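Local structure of split-Soret cytochrome c (Desulfovibrio desulfuricans, 1H21) at residues G91-F96 with N110-W115. The protein is a dimeric cytochrome c with two haems and one probable [2Fe-2S] cluster per subunit, and may take part in electron transfer for sulfate reduction. Residues are numbered along the deposited sequence; the frame is centred on the assembly and turned at random.
Sequences GAAATF and NELFRW
L112 meets A92, A93 and F96 in a helical hairpin, where helix 87-99 turns back through a short connection into helix 102-118. The two segments run nearly antiparallel, their axes at 169° and 10.8 Å apart at closest approach, and A93 lies level with L112. One methyl does most of the joining. With CG anti to the backbone N (chi1 -180°), L112 reaches straight across and sets CD2 among three residues of the facing helix: A92 CB at 4.0 Å, A93 CB at 4.3 Å, and CZ of F96, also 4.3 Å from CD2, which the methyl approaches obliquely. The F96 ring is folded back along its own helix, one face lying over A93 CA. F113 adds a second point of contact, the CE1 corner of its ring lying 4.3 Å from A93 CB. T95 OG1 donates to A92 O (2.7 Å, in the carbonyl plane), the oxygen that the same face of the F96 ring covers toward its rim. Helix 165-192 packs against both helices, I185 touching L112 and A182 touching A92, while W82 of the second subunit meets the F113 ring edge-to-face. F113 therefore links the hairpin to the dimer interface, and its side chain is about 8 Å from that of C86, an inferred cluster ligand. The side-chain contacts across the hairpin are all apolar, L112 CD2 also brushing A93 N at 4.1 Å; because A92 and A93 offer only CB, L112 and in part F113 fill the gap between the axes from the 102-118 side, and the charged ends of E111 and R114 find their partners elsewhere.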
ATOM      1  N   GLY A  91      -6.817   3.417  -1.861  1.00 33.10           N
ATOM      2  CA  GLY A  91      -7.586   4.641  -1.941  1.00 34.74           C
ATOM      3  C   GLY A  91      -8.932   4.522  -1.241  1.00 34.42           C
ATOM      4  O   GLY A  91      -9.340   5.435  -0.527  1.00 36.04           O
ATOM      5  N   ALA A  92      -9.607   3.390  -1.420  1.00 31.71           N
ATOM      6  CA  ALA A  92     -10.908   3.181  -0.800  1.00 28.94           C
ATOM      7  C   ALA A  92     -10.798   2.910   0.688  1.00 31.66           C
ATOM      8  O   ALA A  92     -11.501   3.524   1.479  1.00 38.50           O
ATOM      9  CB  ALA A  92     -11.659   2.043  -1.496  1.00 23.04           C
ATOM     10  N   ALA A  93      -9.888   2.033   1.090  1.00 29.56           N
ATOM     11  CA  ALA A  93      -9.764   1.722   2.503  1.00 28.15           C
ATOM     12  C   ALA A  93      -9.234   2.886   3.332  1.00 29.73           C
ATOM     13  O   ALA A  93      -9.524   2.992   4.515  1.00 28.29           O
ATOM     14  CB  ALA A  93      -8.888   0.509   2.690  1.00 24.78           C
ATOM     15  N   ALA A  94      -8.451   3.756   2.705  1.00 30.41           N
ATOM     16  CA  ALA A  94      -7.845   4.877   3.410  1.00 30.34           C
ATOM     17  C   ALA A  94      -8.881   5.837   3.914  1.00 31.20           C
ATOM     18  O   ALA A  94      -8.701   6.446   4.979  1.00 32.02           O
ATOM     19  CB  ALA A  94      -6.863   5.609   2.515  1.00 26.17           C
ATOM     20  N   THR A  95      -9.955   5.983   3.136  1.00 29.86           N
ATOM     21  CA  THR A  95     -11.049   6.886   3.492  1.00 29.42           C
ATOM     22  C   THR A  95     -11.686   6.482   4.826  1.00 29.38           C
ATOM     23  O   THR A  95     -12.056   7.340   5.629  1.00 32.07           O
ATOM     24  CB  THR A  95     -12.155   6.955   2.390  1.00 28.56           C
ATOM     25  OG1 THR A  95     -12.857   5.713   2.320  1.00 31.25           O
ATOM     26  CG2 THR A  95     -11.565   7.229   1.045  1.00 24.67           C
ATOM     27  N   PHE A  96     -11.729   5.183   5.096  1.00 28.03           N
ATOM     28  CA  PHE A  96     -12.331   4.698   6.331  1.00 28.66           C
ATOM     29  C   PHE A  96     -11.615   5.267   7.546  1.00 30.67           C
ATOM     30  O   PHE A  96     -12.237   5.478   8.610  1.00 28.99           O
ATOM     31  CB  PHE A  96     -12.285   3.169   6.424  1.00 24.38           C
ATOM     32  CG  PHE A  96     -12.893   2.464   5.264  1.00 26.82           C
ATOM     33  CD1 PHE A  96     -13.626   3.162   4.294  1.00 24.65           C
ATOM     34  CD2 PHE A  96     -12.737   1.082   5.140  1.00 28.80           C
ATOM     35  CE1 PHE A  96     -14.202   2.507   3.229  1.00 27.29           C
ATOM     36  CE2 PHE A  96     -13.310   0.404   4.074  1.00 28.18           C
ATOM     37  CZ  PHE A  96     -14.046   1.118   3.113  1.00 29.26           C
ATOM     38  N   ASN A 110     -11.533  -5.913   5.839  1.00 28.63           N
ATOM     39  CA  ASN A 110     -11.551  -7.355   5.645  1.00 30.48           C
ATOM     40  C   ASN A 110     -12.579  -7.723   4.590  1.00 32.90           C
ATOM     41  O   ASN A 110     -12.329  -8.583   3.742  1.00 33.93           O
ATOM     42  CB  ASN A 110     -11.873  -8.093   6.945  1.00 32.19           C
ATOM     43  CG  ASN A 110     -10.676  -8.197   7.873  1.00 34.93           C
ATOM     44  OD1 ASN A 110      -9.546  -7.884   7.496  1.00 35.18           O
ATOM     45  ND2 ASN A 110     -10.916  -8.648   9.096  1.00 33.15           N
ATOM     46  N   GLU A 111     -13.736  -7.068   4.642  1.00 32.64           N
ATOM     47  CA  GLU A 111     -14.790  -7.334   3.673  1.00 34.61           C
ATOM     48  C   GLU A 111     -14.378  -6.834   2.289  1.00 34.48           C
ATOM     49  O   GLU A 111     -14.515  -7.546   1.287  1.00 36.80           O
ATOM     50  CB  GLU A 111     -16.116  -6.685   4.106  1.00 38.56           C
ATOM     51  CG  GLU A 111     -17.076  -6.466   2.948  1.00 43.75           C
ATOM     52  CD  GLU A 111     -18.525  -6.659   3.305  1.00 48.29           C
ATOM     53  OE1 GLU A 111     -18.827  -7.097   4.433  1.00 51.35           O
ATOM     54  OE2 GLU A 111     -19.371  -6.381   2.421  1.00 56.02           O
ATOM     55  N   LEU A 112     -13.881  -5.605   2.230  1.00 32.04           N
ATOM     56  CA  LEU A 112     -13.439  -5.024   0.974  1.00 29.73           C
ATOM     57  C   LEU A 112     -12.355  -5.891   0.318  1.00 28.54           C
ATOM     58  O   LEU A 112     -12.483  -6.255  -0.851  1.00 28.89           O
ATOM     59  CB  LEU A 112     -12.925  -3.608   1.224  1.00 27.71           C
ATOM     60  CG  LEU A 112     -12.423  -2.854   0.009  1.00 23.67           C
ATOM     61  CD1 LEU A 112     -13.533  -2.780  -1.043  1.00 24.39           C
ATOM     62  CD2 LEU A 112     -11.954  -1.472   0.466  1.00 23.34           C
ATOM     63  N   PHE A 113     -11.335  -6.271   1.091  1.00 27.34           N
ATOM     64  CA  PHE A 113     -10.226  -7.094   0.597  1.00 27.32           C
ATOM     65  C   PHE A 113     -10.584  -8.559   0.256  1.00 29.01           C
ATOM     66  O   PHE A 113     -10.179  -9.051  -0.794  1.00 29.51           O
ATOM     67  CB  PHE A 113      -9.033  -7.030   1.561  1.00 25.72           C
ATOM     68  CG  PHE A 113      -8.273  -5.722   1.520  1.00 25.93           C
ATOM     69  CD1 PHE A 113      -8.826  -4.583   0.930  1.00 26.13           C
ATOM     70  CD2 PHE A 113      -7.010  -5.627   2.082  1.00 26.16           C
ATOM     71  CE1 PHE A 113      -8.136  -3.374   0.902  1.00 22.53           C
ATOM     72  CE2 PHE A 113      -6.309  -4.420   2.059  1.00 25.12           C
ATOM     73  CZ  PHE A 113      -6.878  -3.293   1.468  1.00 25.65           C
ATOM     74  N   ARG A 114     -11.323  -9.255   1.127  1.00 31.09           N
ATOM     75  CA  ARG A 114     -11.733 -10.649   0.868  1.00 28.06           C
ATOM     76  C   ARG A 114     -12.656 -10.701  -0.353  1.00 32.95           C
ATOM     77  O   ARG A 114     -12.586 -11.621  -1.174  1.00 36.01           O
ATOM     78  CB  ARG A 114     -12.446 -11.231   2.082  1.00 22.60           C
ATOM     79  CG  ARG A 114     -11.526 -11.478   3.246  1.00 25.64           C
ATOM     80  CD  ARG A 114     -12.248 -11.896   4.500  1.00 28.45           C
ATOM     81  NE  ARG A 114     -11.328 -11.912   5.638  1.00 37.93           N
ATOM     82  CZ  ARG A 114     -11.684 -11.943   6.923  1.00 41.99           C
ATOM     83  NH1 ARG A 114     -12.966 -11.963   7.284  1.00 41.60           N
ATOM     84  NH2 ARG A 114     -10.740 -11.981   7.854  1.00 46.40           N
ATOM     85  N   TRP A 115     -13.485  -9.671  -0.497  1.00 32.55           N
ATOM     86  CA  TRP A 115     -14.403  -9.588  -1.611  1.00 33.09           C
ATOM     87  C   TRP A 115     -13.593  -9.527  -2.890  1.00 36.10           C
ATOM     88  O   TRP A 115     -13.861 -10.275  -3.841  1.00 39.89           O
ATOM     89  CB  TRP A 115     -15.281  -8.340  -1.461  1.00 34.17           C
ATOM     90  CG  TRP A 115     -15.967  -7.900  -2.731  1.00 36.45           C
ATOM     91  CD1 TRP A 115     -17.114  -8.415  -3.274  1.00 34.51           C
ATOM     92  CD2 TRP A 115     -15.522  -6.873  -3.632  1.00 35.07           C
ATOM     93  NE1 TRP A 115     -17.404  -7.771  -4.461  1.00 35.45           N
ATOM     94  CE2 TRP A 115     -16.441  -6.823  -4.702  1.00 32.88           C
ATOM     95  CE3 TRP A 115     -14.430  -5.997  -3.636  1.00 34.09           C
ATOM     96  CZ2 TRP A 115     -16.303  -5.935  -5.764  1.00 31.62           C
ATOM     97  CZ3 TRP A 115     -14.293  -5.116  -4.691  1.00 34.26           C
ATOM     98  CH2 TRP A 115     -15.226  -5.090  -5.744  1.00 35.71           C
TER